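Uncharacterized protein (Listeria monocytogenes, PDB 3MAB) is of unknown function but belongs to the TfoX C-terminal family of the helix-hairpin-helix clan, whose members commonly bind nucleic acids. Local coordinates at residues 7-12 with 29-34; 14-19 with 52-57. The protein carries 2 engineered substitutions. One frame throughout, in Å; residues are numbered along the deposited sequence. Where two conformers were deposited one is given.

Interaction 1 of 2, residues 7-12 with 29-34; sequences SELPNI and VELKDV. Engineered in segment 29-34: Val29 (natural residue Gly).
Leu31 pushes one methyl, CD2, against the ends of Leu9 and Ile12, the first and last residues of a type II beta turn. This turn, with Pro10 and Asn11 at its corners, leads into helix 14-22 and, given the family, is probably a variant of the hairpin of a helix-hairpin-helix motif. Ile12 and Leu31 point at one another tip to tip, CD1 to CD2 at 3.8 Å. Leu9 lies differently: it runs past Leu31 in the opposite direction, and only the methyls meet, Leu9 CD1 to Leu31 CD2 at 4.1 Å. The methyls Leu9 CD1 and Ile12 CD1 are themselves 3.8 Å apart, so the three carbons form a compact triangle. Leu31 gets there because its CG stands opposite the backbone N (chi1 176°), which carries the branch out from helix 28-46 toward the turn. Ala61 of helix 52-63 touches all three side chains, making the patch a buried three-way junction of turn and two helices. Just before the turn, Glu8 faces the second subunit, where its OE2 forms a salt bridge with Lys75 of that chain. The turn itself is closed by a weak bond from Ile12 N to Leu9 O, 3.3 Å long.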
loop_
_atom_site.group_PDB
_atom_site.type_symbol
_atom_site.label_atom_id
_atom_site.label_comp_id
_atom_site.label_asym_id
_atom_site.label_seq_id
_atom_site.Cartn_x
_atom_site.Cartn_y
_atom_site.Cartn_z
ATOM N N SER B 7 -6.080 5.151 6.923
ATOM C CA SER B 7 -5.319 4.128 7.628
ATOM C C SER B 7 -5.602 2.724 7.077
ATOM O O SER B 7 -5.031 1.783 7.595
ATOM C CB SER B 7 -5.627 4.184 9.121
ATOM O OG SER B 7 -6.977 3.902 9.358
ATOM N N GLU B 8 -6.505 2.571 6.099
ATOM C CA GLU B 8 -6.649 1.291 5.387
ATOM C C GLU B 8 -5.765 1.209 4.127
ATOM O O GLU B 8 -5.662 0.146 3.517
ATOM C CB GLU B 8 -8.082 1.019 4.975
ATOM C CG GLU B 8 -9.007 0.807 6.179
ATOM C CD GLU B 8 -10.478 0.744 5.812
ATOM O OE1 GLU B 8 -10.966 1.700 5.175
ATOM O OE2 GLU B 8 -11.180 -0.223 6.233
ATOM N N LEU B 9 -5.159 2.318 3.748
ATOM C CA LEU B 9 -4.223 2.303 2.614
ATOM C C LEU B 9 -2.882 1.724 3.005
ATOM O O LEU B 9 -2.440 1.829 4.168
ATOM C CB LEU B 9 -3.966 3.686 2.105
ATOM C CG LEU B 9 -5.182 4.487 1.684
ATOM C CD1 LEU B 9 -4.740 5.859 1.223
ATOM C CD2 LEU B 9 -6.116 3.823 0.647
ATOM N N PRO B 10 -2.187 1.105 2.026
ATOM C CA PRO B 10 -0.846 0.568 2.354
ATOM C C PRO B 10 0.069 1.644 2.972
ATOM O O PRO B 10 0.067 2.805 2.501
ATOM C CB PRO B 10 -0.299 0.098 1.002
ATOM C CG PRO B 10 -1.431 0.211 0.060
ATOM C CD PRO B 10 -2.523 0.968 0.603
ATOM N N ASN B 11 0.865 1.272 3.972
ATOM C CA ASN B 11 1.872 2.095 4.643
ATOM C C ASN B 11 1.391 3.191 5.552
ATOM O O ASN B 11 2.233 3.852 6.147
ATOM C CB ASN B 11 2.824 2.727 3.598
ATOM C CG ASN B 11 3.153 1.780 2.475
ATOM O OD1 ASN B 11 3.727 0.729 2.714
ATOM N ND2 ASN B 11 2.751 2.129 1.249
ATOM N N ILE B 12 0.093 3.438 5.616
ATOM C CA ILE B 12 -0.430 4.528 6.443
ATOM C C ILE B 12 -0.853 4.045 7.806
ATOM O O ILE B 12 -1.910 3.448 7.907
ATOM C CB ILE B 12 -1.570 5.294 5.734
ATOM C CG1 ILE B 12 -1.087 5.737 4.361
ATOM C CG2 ILE B 12 -1.971 6.515 6.618
ATOM C CD1 ILE B 12 -1.940 6.756 3.644
ATOM N N VAL B 29 -9.015 9.657 -1.524
ATOM C CA VAL B 29 -9.223 10.441 -2.787
ATOM C C VAL B 29 -8.469 11.764 -2.702
ATOM O O VAL B 29 -7.745 12.155 -3.636
ATOM C CB VAL B 29 -10.756 10.668 -3.119
ATOM C CG1 VAL B 29 -11.492 9.348 -3.483
ATOM C CG2 VAL B 29 -11.431 11.350 -2.045
ATOM N N GLU B 30 -8.547 12.392 -1.525
ATOM C CA GLU B 30 -7.815 13.636 -1.324
ATOM C C GLU B 30 -6.282 13.454 -1.393
ATOM O O GLU B 30 -5.567 14.281 -1.988
ATOM C CB GLU B 30 -8.217 14.279 -0.002
ATOM C CG GLU B 30 -9.619 14.934 -0.023
ATOM C CD GLU B 30 -10.102 15.434 1.290
ATOM O OE1 GLU B 30 -9.301 15.862 2.175
ATOM O OE2 GLU B 30 -11.350 15.422 1.446
ATOM N N LEU B 31 -5.794 12.353 -0.859
ATOM C CA LEU B 31 -4.382 12.028 -0.981
ATOM C C LEU B 31 -3.956 11.793 -2.407
ATOM O O LEU B 31 -2.924 12.321 -2.829
ATOM C CB LEU B 31 -3.963 10.862 -0.092
ATOM C CG LEU B 31 -2.537 10.349 -0.180
ATOM C CD1 LEU B 31 -1.553 11.372 0.218
ATOM C CD2 LEU B 31 -2.366 9.114 0.687
ATOM N N LYS B 32 -4.721 10.997 -3.163
ATOM C CA LYS B 32 -4.365 10.750 -4.547
ATOM C C LYS B 32 -4.355 12.074 -5.301
ATOM O O LYS B 32 -3.441 12.280 -6.136
ATOM C CB LYS B 32 -5.351 9.782 -5.189
ATOM C CG LYS B 32 -4.974 9.434 -6.666
ATOM C CD LYS B 32 -5.906 8.455 -7.265
ATOM C CE LYS B 32 -5.575 8.284 -8.761
ATOM N NZ LYS B 32 -5.954 9.527 -9.549
ATOM N N ASP B 33 -5.368 12.898 -5.060
ATOM C CA ASP B 33 -5.576 14.168 -5.806
ATOM C C ASP B 33 -4.351 15.069 -5.628
ATOM O O ASP B 33 -3.948 15.814 -6.552
ATOM C CB ASP B 33 -6.787 14.990 -5.294
ATOM C CG ASP B 33 -8.181 14.478 -5.686
ATOM O OD1 ASP B 33 -9.166 14.929 -5.036
ATOM O OD2 ASP B 33 -8.310 13.732 -6.621
ATOM N N VAL B 34 -3.780 15.129 -4.439
ATOM C CA VAL B 34 -2.619 16.002 -4.242
ATOM C C VAL B 34 -1.279 15.320 -4.483
ATOM O O VAL B 34 -0.299 15.984 -4.854
ATOM C CB VAL B 34 -2.600 16.677 -2.885
ATOM C CG1 VAL B 34 -3.885 17.495 -2.656
ATOM C CG2 VAL B 34 -2.382 15.738 -1.761
#

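Interaction 2 of 2, residues 14-19 with 52-57; sequences KVLEQD and MSELYA. Engineered in segment 52-57: Met52 (natural residue Leu).
Neither face nor edge of the Glu54 carboxylate meets Leu16; the leucine touches the aliphatic part of that side chain instead. Its methyl CD1 lies 4.1 Å from Glu54 CG, and the two side chains cross at a slant. The carboxylate is carried off by a bend in the chain at chi2 (91°), and one of its oxygens, OE2, accepts a hydrogen bond from the backbone N of Cys51, just before helix 52-63. That amide, together with the amino end of the helix, would tend to stabilise a negative charge here. The other oxygen, Glu54 OE1, looks across to the second flat group, the Asp19 carboxylate, whose OD2 is 5.5 Å away; the two like-charged groups are not in contact.

In the fold, helix 14-22 follows the turn that resembles the hairpin of a helix-hairpin-helix motif, and here it lies beside the first turns of helix 52-63. Leu16 spans the gap with both branches. With CG on the far side from its own backbone N (chi1 -178°), the side chain extends outward, and while CD1 takes the glutamate, CD2 rests 4.0 Å from the CB of Ala57, three residues, nearly a turn, further along. Of the CA atoms, those of Leu16 and Glu54 lie nearest across the contact, 7.7 Å apart. Ile43 of helix 28-46 touches both Leu16 and Asp19.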
loop_
_atom_site.group_PDB
_atom_site.type_symbol
_atom_site.label_atom_id
_atom_site.label_comp_id
_atom_site.label_asym_id
_atom_site.label_seq_id
_atom_site.Cartn_x
_atom_site.Cartn_y
_atom_site.Cartn_z
ATOM N N LYS B 14 -1.615 4.868 12.060
ATOM C CA LYS B 14 -2.647 5.728 12.620
ATOM C C LYS B 14 -2.090 7.148 12.785
ATOM O O LYS B 14 -2.778 8.119 12.521
ATOM C CB LYS B 14 -3.208 5.135 13.921
ATOM C CG LYS B 14 -3.994 3.836 13.705
ATOM C CD LYS B 14 -3.107 2.647 13.318
ATOM C CE LYS B 14 -3.712 1.307 13.688
ATOM N NZ LYS B 14 -2.694 0.211 13.607
ATOM N N VAL B 15 -0.847 7.283 13.168
ATOM C CA VAL B 15 -0.255 8.563 13.373
ATOM C C VAL B 15 -0.040 9.357 12.071
ATOM O O VAL B 15 -0.289 10.570 11.963
ATOM C CB VAL B 15 1.015 8.353 14.206
ATOM C CG1 VAL B 15 1.818 9.594 14.232
ATOM C CG2 VAL B 15 0.633 7.825 15.656
ATOM N N LEU B 16 0.410 8.686 11.038
ATOM C CA LEU B 16 0.482 9.343 9.733
ATOM C C LEU B 16 -0.920 9.751 9.214
ATOM O O LEU B 16 -1.059 10.816 8.626
ATOM C CB LEU B 16 1.194 8.443 8.722
ATOM C CG LEU B 16 1.416 8.961 7.316
ATOM C CD1 LEU B 16 2.083 10.376 7.295
ATOM C CD2 LEU B 16 2.248 7.980 6.489
ATOM N N GLU B 17 -1.944 8.908 9.439
ATOM C CA GLU B 17 -3.319 9.277 9.102
ATOM C C GLU B 17 -3.643 10.589 9.851
ATOM O O GLU B 17 -4.204 11.479 9.268
ATOM C CB GLU B 17 -4.326 8.174 9.479
ATOM C CG GLU B 17 -5.829 8.638 9.412
ATOM C CD GLU B 17 -6.801 7.525 9.667
ATOM O OE1 GLU B 17 -6.850 7.050 10.796
ATOM O OE2 GLU B 17 -7.443 7.069 8.703
ATOM N N GLN B 18 -3.352 10.682 11.155
ATOM C CA GLN B 18 -3.662 11.880 11.942
ATOM C C GLN B 18 -2.903 13.069 11.377
ATOM O O GLN B 18 -3.433 14.158 11.288
ATOM C CB GLN B 18 -3.321 11.678 13.416
ATOM C CG GLN B 18 -4.204 10.716 14.073
ATOM C CD GLN B 18 -3.725 10.269 15.442
ATOM O OE1 GLN B 18 -2.506 10.242 15.754
ATOM N NE2 GLN B 18 -4.681 9.880 16.268
ATOM N N ASP B 19 -1.649 12.865 11.003
ATOM C CA ASP B 19 -0.840 13.993 10.441
ATOM C C ASP B 19 -1.418 14.488 9.109
ATOM O O ASP B 19 -1.507 15.692 8.876
ATOM C CB ASP B 19 0.634 13.584 10.253
ATOM C CG ASP B 19 1.352 13.381 11.596
ATOM O OD1 ASP B 19 0.892 13.893 12.652
ATOM O OD2 ASP B 19 2.410 12.699 11.562
ATOM N N MET B 52 12.064 10.507 5.235
ATOM C CA MET B 52 11.997 9.764 4.006
ATOM C C MET B 52 11.007 8.662 4.098
ATOM O O MET B 52 10.303 8.327 3.151
ATOM C CB MET B 52 13.376 9.170 3.685
ATOM C CG MET B 52 13.528 8.784 2.310
ATOM S SD MET B 52 13.246 10.125 1.144
ATOM C CE MET B 52 12.454 9.078 -0.037
ATOM N N SER B 53 11.011 7.999 5.243
ATOM C CA SER B 53 10.040 6.973 5.553
ATOM C C SER B 53 8.624 7.370 5.266
ATOM O O SER B 53 7.900 6.610 4.592
ATOM C CB SER B 53 10.165 6.559 7.023
ATOM O OG SER B 53 11.519 6.243 7.269
ATOM N N GLU B 54 8.216 8.539 5.725
ATOM C CA GLU B 54 6.864 9.010 5.507
ATOM C C GLU B 54 6.610 9.291 3.991
ATOM O O GLU B 54 5.530 9.021 3.454
ATOM C CB GLU B 54 6.555 10.286 6.290
ATOM C CG GLU B 54 6.193 10.129 7.707
ATOM C CD GLU B 54 7.355 10.201 8.640
ATOM O OE1 GLU B 54 7.075 10.277 9.840
ATOM O OE2 GLU B 54 8.518 10.191 8.206
ATOM N N LEU B 55 7.598 9.844 3.281
ATOM C CA LEU B 55 7.439 10.096 1.844
ATOM C C LEU B 55 7.250 8.845 1.030
ATOM O O LEU B 55 6.375 8.751 0.191
ATOM C CB LEU B 55 8.653 10.903 1.345
ATOM C CG LEU B 55 8.664 11.332 -0.105
ATOM C CD1 LEU B 55 7.388 12.110 -0.499
ATOM C CD2 LEU B 55 9.881 12.143 -0.392
ATOM N N TYR B 56 8.087 7.850 1.268
ATOM C CA TYR B 56 7.881 6.549 0.664
ATOM C C TYR B 56 6.515 5.982 0.988
ATOM O O TYR B 56 5.851 5.421 0.083
ATOM C CB TYR B 56 8.972 5.572 1.121
ATOM C CG TYR B 56 10.346 5.640 0.463
ATOM C CD1 TYR B 56 10.581 6.342 -0.693
ATOM C CD2 TYR B 56 11.382 4.902 0.992
ATOM C CE1 TYR B 56 11.870 6.398 -1.275
ATOM C CE2 TYR B 56 12.678 4.969 0.395
ATOM C CZ TYR B 56 12.856 5.692 -0.725
ATOM O OH TYR B 56 14.122 5.678 -1.266
ATOM N N ALA B 57 6.084 6.068 2.251
ATOM C CA ALA B 57 4.774 5.559 2.654
ATOM C C ALA B 57 3.649 6.192 1.888
ATOM O O ALA B 57 2.732 5.521 1.418
ATOM C CB ALA B 57 4.557 5.767 4.167
#

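How the interactions relate
From the N terminus, the chain passes through 7-12, leads through one residue into helix 14-22 and turns into helix 28-46, where interaction 1 closes a loop of 16 residues. It then follows that long helix to its end and through a short loop enters helix 52-63, where interaction 2 closes a second loop of 32 residues back onto 14-19. The segments alternate along the chain, so the two loops cross. Interaction 1 ties the opening turn to helix 28-46; interaction 2 ties helix 14-22 to helix 52-63. Their centres are 10 Å apart and they touch: Ser7 N probably donates a hydrogen bond to Glu17 OE2, and Ile12 CG2 packs 3.7 Å from Glu17 N.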